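PDB 6IJF: Tae4 from Agrobacterium tumefaciens, which probably serves as a type VI secretion amidase effector that cuts peptide bonds in the peptidoglycan of rival bacteria. Local coordinates for residues 119-124 and 151-156; 132-137 and 145-150. All coordinates share one frame; numbering follows the deposited sequence. Where two conformers were deposited one is given.

Overall arrangement
Contacts 1 and 2 belong to one antiparallel sheet: strands 116-122 and 131-137 are neighbours in it, and Phe121 N reaches His132 O at 2.8 Å. The two contacts flank this pair, and their centres lie 11 Å apart. Both are largely buried, but contact 2 sits closer to the centre of the chain, about 7 Å against about 13 Å between centres, and contact 1 has an exposed residue, Glu154. Contact 1 is a strand pairing with a bulge, with rings and aliphatic groups on one face and the Asn122-Thr155 amide-hydroxyl pair on the other. Contact 2 wraps a loop round one carboxylate beside the probable catalytic histidine, His132.

Contact 1. Residues 119-124 and 151-156; sequences VAFNNI and YNSETI
The Phe121 ring is packed from several directions: Val119 CG2 covers one face near the rim, Ser153 OG lies at an edge near the ring plane, and Tyr151 and Ile156 approach obliquely. Phe121 CD1 is 3.8 Å from Ile156 CG1, while Phe121 CE1 is 4.1 Å from Tyr151 CD1. The strand puts the Phe121 side chain on the same face as Ile156, and with Phe121 CG beside its backbone N (chi1 -56°) the CD1-CE1 side of the ring meets Ile156 and Tyr151. Branched Val119 and Ile156 suit this face, lying side by side with their CG2 methyls 3.7 Å apart.

The backbone pairing is antiparallel and ends in a classic beta bulge, where Glu154 and Thr155 both face Asn122. Asn122 N gives a bond of 2.9 Å to Thr155 O. Ser153 OG, donating at 3.1 Å to the same Thr155 O from above its carbonyl plane, makes that oxygen doubly held; a short hydroxyl side chain is apt here. Glu154 N bonds Asn123 O at 3.2 Å and, weakly, Asn122 O. On the face opposite the rings, Thr155 OG1 donates to Asn122 OD1 at 3.0 Å, tilted 15° from the carbonyl plane. Farther out, the Asn123 amide and Glu154 carboxylate stand almost perpendicular and share a weak bond.

The Tyr151 hydroxyl is bonded to Thr143. Strand 116-122 lies between strands 155-160 and 131-137. Met84 of helix 84-92 touches Ala120 and Asn122, whereas helix 108-112 packs through Ala108 on Tyr151 and Ile156.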
loop_
_atom_site.group_PDB
_atom_site.type_symbol
_atom_site.label_atom_id
_atom_site.label_comp_id
_atom_site.label_asym_id
_atom_site.label_seq_id
_atom_site.Cartn_x
_atom_site.Cartn_y
_atom_site.Cartn_z
ATOM N N VAL C 119 -14.842 -9.935 15.079
ATOM C CA VAL C 119 -15.377 -9.546 13.747
ATOM C C VAL C 119 -15.238 -10.738 12.809
ATOM O O VAL C 119 -14.189 -11.388 12.839
ATOM C CB VAL C 119 -14.690 -8.287 13.186
ATOM C CG1 VAL C 119 -13.195 -8.480 12.992
ATOM C CG2 VAL C 119 -15.370 -7.828 11.908
ATOM N N ALA C 120 -16.252 -10.962 11.984
ATOM C CA ALA C 120 -16.257 -11.975 10.917
ATOM C C ALA C 120 -16.546 -11.289 9.591
ATOM O O ALA C 120 -17.578 -10.604 9.486
ATOM C CB ALA C 120 -17.280 -13.026 11.238
ATOM N N PHE C 121 -15.616 -11.429 8.657
ATOM C CA PHE C 121 -15.699 -10.958 7.258
ATOM C C PHE C 121 -16.138 -12.166 6.442
ATOM O O PHE C 121 -15.320 -13.087 6.273
ATOM C CB PHE C 121 -14.364 -10.379 6.797
ATOM C CG PHE C 121 -13.836 -9.253 7.658
ATOM C CD1 PHE C 121 -14.249 -7.938 7.461
ATOM C CD2 PHE C 121 -12.900 -9.499 8.643
ATOM C CE1 PHE C 121 -13.753 -6.917 8.252
ATOM C CE2 PHE C 121 -12.372 -8.469 9.406
ATOM C CZ PHE C 121 -12.812 -7.182 9.230
ATOM N N ASN C 122 -17.394 -12.173 5.991
ATOM C CA ASN C 122 -18.005 -13.356 5.323
ATOM C C ASN C 122 -17.917 -13.212 3.804
ATOM O O ASN C 122 -18.326 -12.148 3.299
ATOM C CB ASN C 122 -19.455 -13.552 5.746
ATOM C CG ASN C 122 -19.620 -13.510 7.240
ATOM O OD1 ASN C 122 -20.279 -12.609 7.774
ATOM N ND2 ASN C 122 -18.962 -14.425 7.928
ATOM N N ASN C 123 -17.425 -14.238 3.113
ATOM C CA ASN C 123 -17.389 -14.345 1.631
ATOM C C ASN C 123 -16.502 -13.245 1.042
ATOM O O ASN C 123 -17.004 -12.201 0.560
ATOM C CB ASN C 123 -18.824 -14.377 1.090
ATOM C CG ASN C 123 -19.652 -15.415 1.811
ATOM O OD1 ASN C 123 -19.265 -16.582 1.882
ATOM N ND2 ASN C 123 -20.736 -14.977 2.425
ATOM N N ILE C 124 -15.208 -13.468 1.069
ATOM C CA ILE C 124 -14.180 -12.531 0.541
ATOM C C ILE C 124 -13.931 -12.788 -0.941
ATOM O O ILE C 124 -13.594 -13.894 -1.325
ATOM C CB ILE C 124 -12.889 -12.641 1.373
ATOM C CG1 ILE C 124 -13.196 -12.270 2.835
ATOM C CG2 ILE C 124 -11.765 -11.830 0.750
ATOM C CD1 ILE C 124 -12.258 -12.872 3.873
ATOM N N TYR C 151 -12.579 -5.693 4.297
ATOM C CA TYR C 151 -13.783 -4.891 3.992
ATOM C C TYR C 151 -14.243 -5.179 2.558
ATOM O O TYR C 151 -15.364 -4.825 2.251
ATOM C CB TYR C 151 -13.519 -3.405 4.209
ATOM C CG TYR C 151 -13.639 -2.920 5.625
ATOM C CD1 TYR C 151 -12.742 -3.315 6.611
ATOM C CD2 TYR C 151 -14.605 -1.992 5.966
ATOM C CE1 TYR C 151 -12.839 -2.840 7.901
ATOM C CE2 TYR C 151 -14.701 -1.497 7.244
ATOM C CZ TYR C 151 -13.814 -1.912 8.222
ATOM O OH TYR C 151 -13.918 -1.421 9.495
ATOM N N ASN C 152 -13.499 -5.961 1.771
ATOM C CA ASN C 152 -13.960 -6.388 0.422
ATOM C C ASN C 152 -14.991 -7.524 0.560
ATOM O O ASN C 152 -15.456 -8.007 -0.468
ATOM C CB ASN C 152 -12.792 -6.746 -0.513
ATOM C CG ASN C 152 -11.925 -7.897 -0.042
ATOM O OD1 ASN C 152 -11.714 -8.068 1.158
ATOM N ND2 ASN C 152 -11.375 -8.661 -0.973
ATOM N N SER C 153 -15.395 -7.890 1.775
ATOM C CA SER C 153 -16.298 -9.034 2.030
ATOM C C SER C 153 -17.754 -8.622 1.770
ATOM O O SER C 153 -18.051 -7.418 1.762
ATOM C CB SER C 153 -16.067 -9.614 3.420
ATOM O OG SER C 153 -16.640 -8.800 4.423
ATOM N N GLU C 154 -18.630 -9.608 1.592
ATOM C CA GLU C 154 -20.085 -9.431 1.320
ATOM C C GLU C 154 -20.805 -8.885 2.562
ATOM O O GLU C 154 -21.563 -7.889 2.444
ATOM C CB GLU C 154 -20.683 -10.766 0.882
ATOM C CG GLU C 154 -22.177 -10.722 0.612
ATOM C CD GLU C 154 -22.732 -12.032 0.065
ATOM O OE1 GLU C 154 -22.454 -13.093 0.667
ATOM O OE2 GLU C 154 -23.455 -11.998 -0.967
ATOM N N THR C 155 -20.623 -9.531 3.713
ATOM C CA THR C 155 -21.193 -9.071 4.999
ATOM C C THR C 155 -20.092 -9.114 6.050
ATOM O O THR C 155 -19.110 -9.871 5.896
ATOM C CB THR C 155 -22.424 -9.865 5.463
ATOM O OG1 THR C 155 -22.007 -11.180 5.814
ATOM C CG2 THR C 155 -23.515 -9.973 4.415
ATOM N N ILE C 156 -20.248 -8.270 7.050
ATOM C CA ILE C 156 -19.322 -8.176 8.195
ATOM C C ILE C 156 -20.163 -8.322 9.453
ATOM O O ILE C 156 -21.129 -7.547 9.610
ATOM C CB ILE C 156 -18.566 -6.849 8.117
ATOM C CG1 ILE C 156 -17.785 -6.782 6.801
ATOM C CG2 ILE C 156 -17.702 -6.653 9.350
ATOM C CD1 ILE C 156 -17.239 -5.438 6.465
#

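Contact 2. Residues 132-137 and 145-150; sequences HIDLVR and CASACY
His132 meets Tyr150 and the loop before it, in what is probably the histidine-aspartate part of a Cys-His-Asp triad, a variant of the cysteine-histidine arrangement of clan CA peptidases; Cys48, on helix 48-58, touches the imidazole and would be the third member. Tyr150 turns its edge to a face of the His132 ring in an offset edge-to-face pair, centroids 5.3 Å apart and planes at 65°. With CG anti to the backbone N (chi1 -180°), His132 extends toward the loop and puts NE2 2.8 Å from Asp134 OD2, which lies close to the imidazole plane. That bond orients the ring, and the tyrosine edge packs against it. The Tyr150 hydroxyl bonds a polar side chain of a different protein in the assembly.

Asp134, two residues on along strand 131-137, brings its carboxylate to the same side, where the turn of the loop encloses it. Besides the histidine, OD2 accepts from Ser147 N at 2.9 Å, on its syn lone pair, and from Ala148 N at 2.8 Å, nearly along the C-O axis. OD1 takes Leu135 N on its anti lone pair at 2.8 Å, and Ser147 N only weakly. These bonds fix the carboxylate's rotation. Ala146 is small enough for its CB to lie beside Asp134 OD1; Ser147 OG is bonded to Tyr13.

Leu135 then uses its backbone, O accepting from Ala146 N at 2.9 Å. Val136 forms an antiparallel non-hydrogen-bonded pair with Cys145. Here the branched valine packs against sulfur, its CG2 3.9 Å from Cys145 SG.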
loop_
_atom_site.group_PDB
_atom_site.type_symbol
_atom_site.label_atom_id
_atom_site.label_comp_id
_atom_site.label_asym_id
_atom_site.label_seq_id
_atom_site.Cartn_x
_atom_site.Cartn_y
_atom_site.Cartn_z
ATOM N N HIS C 132 -12.928 -14.535 7.054
ATOM C CA HIS C 132 -11.867 -14.217 8.040
ATOM C C HIS C 132 -12.544 -13.851 9.347
ATOM O O HIS C 132 -13.499 -13.057 9.334
ATOM C CB HIS C 132 -10.973 -13.086 7.522
ATOM C CG HIS C 132 -9.872 -12.716 8.456
ATOM N ND1 HIS C 132 -8.827 -13.569 8.706
ATOM C CD2 HIS C 132 -9.671 -11.608 9.208
ATOM C CE1 HIS C 132 -8.010 -13.003 9.585
ATOM N NE2 HIS C 132 -8.491 -11.784 9.889
ATOM N N ILE C 133 -12.059 -14.424 10.439
ATOM C CA ILE C 133 -12.513 -14.039 11.801
ATOM C C ILE C 133 -11.314 -13.539 12.597
ATOM O O ILE C 133 -10.180 -14.051 12.385
ATOM C CB ILE C 133 -13.249 -15.222 12.455
ATOM C CG1 ILE C 133 -13.990 -14.752 13.696
ATOM C CG2 ILE C 133 -12.306 -16.402 12.707
ATOM C CD1 ILE C 133 -14.998 -15.754 14.202
ATOM N N ASP C 134 -11.530 -12.527 13.427
ATOM C CA ASP C 134 -10.408 -11.757 14.001
ATOM C C ASP C 134 -10.955 -10.973 15.185
ATOM O O ASP C 134 -12.173 -11.014 15.433
ATOM C CB ASP C 134 -9.783 -10.829 12.940
ATOM C CG ASP C 134 -8.309 -10.516 13.133
ATOM O OD1 ASP C 134 -7.844 -10.524 14.281
ATOM O OD2 ASP C 134 -7.618 -10.354 12.122
ATOM N N LEU C 135 -10.057 -10.312 15.901
ATOM C CA LEU C 135 -10.385 -9.325 16.951
ATOM C C LEU C 135 -10.150 -7.941 16.383
ATOM O O LEU C 135 -9.193 -7.732 15.629
ATOM C CB LEU C 135 -9.497 -9.519 18.193
ATOM C CG LEU C 135 -9.520 -10.922 18.814
ATOM C CD1 LEU C 135 -8.758 -10.940 20.106
ATOM C CD2 LEU C 135 -10.934 -11.447 19.008
ATOM N N VAL C 136 -11.000 -7.005 16.744
ATOM C CA VAL C 136 -10.923 -5.644 16.165
ATOM C C VAL C 136 -10.980 -4.631 17.302
ATOM O O VAL C 136 -11.695 -4.876 18.291
ATOM C CB VAL C 136 -12.021 -5.435 15.109
ATOM C CG1 VAL C 136 -13.430 -5.575 15.672
ATOM C CG2 VAL C 136 -11.844 -4.086 14.394
ATOM N N ARG C 137 -10.204 -3.567 17.163
ATOM C CA ARG C 137 -10.276 -2.347 18.005
ATOM C C ARG C 137 -10.753 -1.188 17.131
ATOM O O ARG C 137 -10.069 -0.866 16.146
ATOM C CB ARG C 137 -8.904 -2.021 18.613
ATOM C CG ARG C 137 -8.392 -3.045 19.609
ATOM C CD ARG C 137 -7.056 -2.528 20.174
ATOM N NE ARG C 137 -6.633 -3.357 21.294
ATOM C CZ ARG C 137 -7.148 -3.320 22.515
ATOM N NH1 ARG C 137 -8.080 -2.438 22.833
ATOM N NH2 ARG C 137 -6.705 -4.154 23.445
ATOM N N CYS C 145 -7.781 -4.536 12.953
ATOM C CA CYS C 145 -7.868 -5.981 13.241
ATOM C C CYS C 145 -6.496 -6.440 13.721
ATOM O O CYS C 145 -5.458 -5.954 13.222
ATOM C CB CYS C 145 -8.407 -6.722 12.027
ATOM S SG CYS C 145 -10.076 -6.181 11.553
ATOM N N ALA C 146 -6.498 -7.420 14.597
ATOM C CA ALA C 146 -5.277 -7.999 15.188
ATOM C C ALA C 146 -4.425 -8.676 14.111
ATOM O O ALA C 146 -3.179 -8.556 14.198
ATOM C CB ALA C 146 -5.657 -8.936 16.308
ATOM N N SER C 147 -5.042 -9.363 13.144
ATOM C CA SER C 147 -4.331 -10.055 12.043
ATOM C C SER C 147 -4.573 -9.403 10.677
ATOM O O SER C 147 -3.584 -9.172 9.950
ATOM C CB SER C 147 -4.677 -11.503 12.008
ATOM O OG SER C 147 -3.995 -12.195 13.003
ATOM N N ALA C 148 -5.816 -9.118 10.298
ATOM C CA ALA C 148 -6.128 -8.541 8.974
ATOM C C ALA C 148 -7.595 -8.144 8.918
ATOM O O ALA C 148 -8.401 -8.825 9.542
ATOM C CB ALA C 148 -5.827 -9.587 7.915
ATOM N N CYS C 149 -7.938 -7.107 8.174
ATOM C CA CYS C 149 -9.347 -6.704 7.922
ATOM C C CYS C 149 -9.649 -6.983 6.439
ATOM O O CYS C 149 -8.735 -6.842 5.600
ATOM C CB CYS C 149 -9.600 -5.241 8.306
ATOM S SG CYS C 149 -8.608 -4.174 7.261
ATOM N N TYR C 150 -10.870 -7.390 6.102
ATOM C CA TYR C 150 -11.285 -7.710 4.709
ATOM C C TYR C 150 -12.616 -7.011 4.420
ATOM O O TYR C 150 -13.669 -7.642 4.370
ATOM C CB TYR C 150 -11.406 -9.217 4.499
ATOM C CG TYR C 150 -10.075 -9.895 4.386
ATOM C CD1 TYR C 150 -9.396 -9.928 3.179
ATOM C CD2 TYR C 150 -9.484 -10.484 5.490
ATOM C CE1 TYR C 150 -8.178 -10.570 3.058
ATOM C CE2 TYR C 150 -8.258 -11.114 5.383
ATOM C CZ TYR C 150 -7.614 -11.176 4.164
ATOM O OH TYR C 150 -6.389 -11.757 4.090
#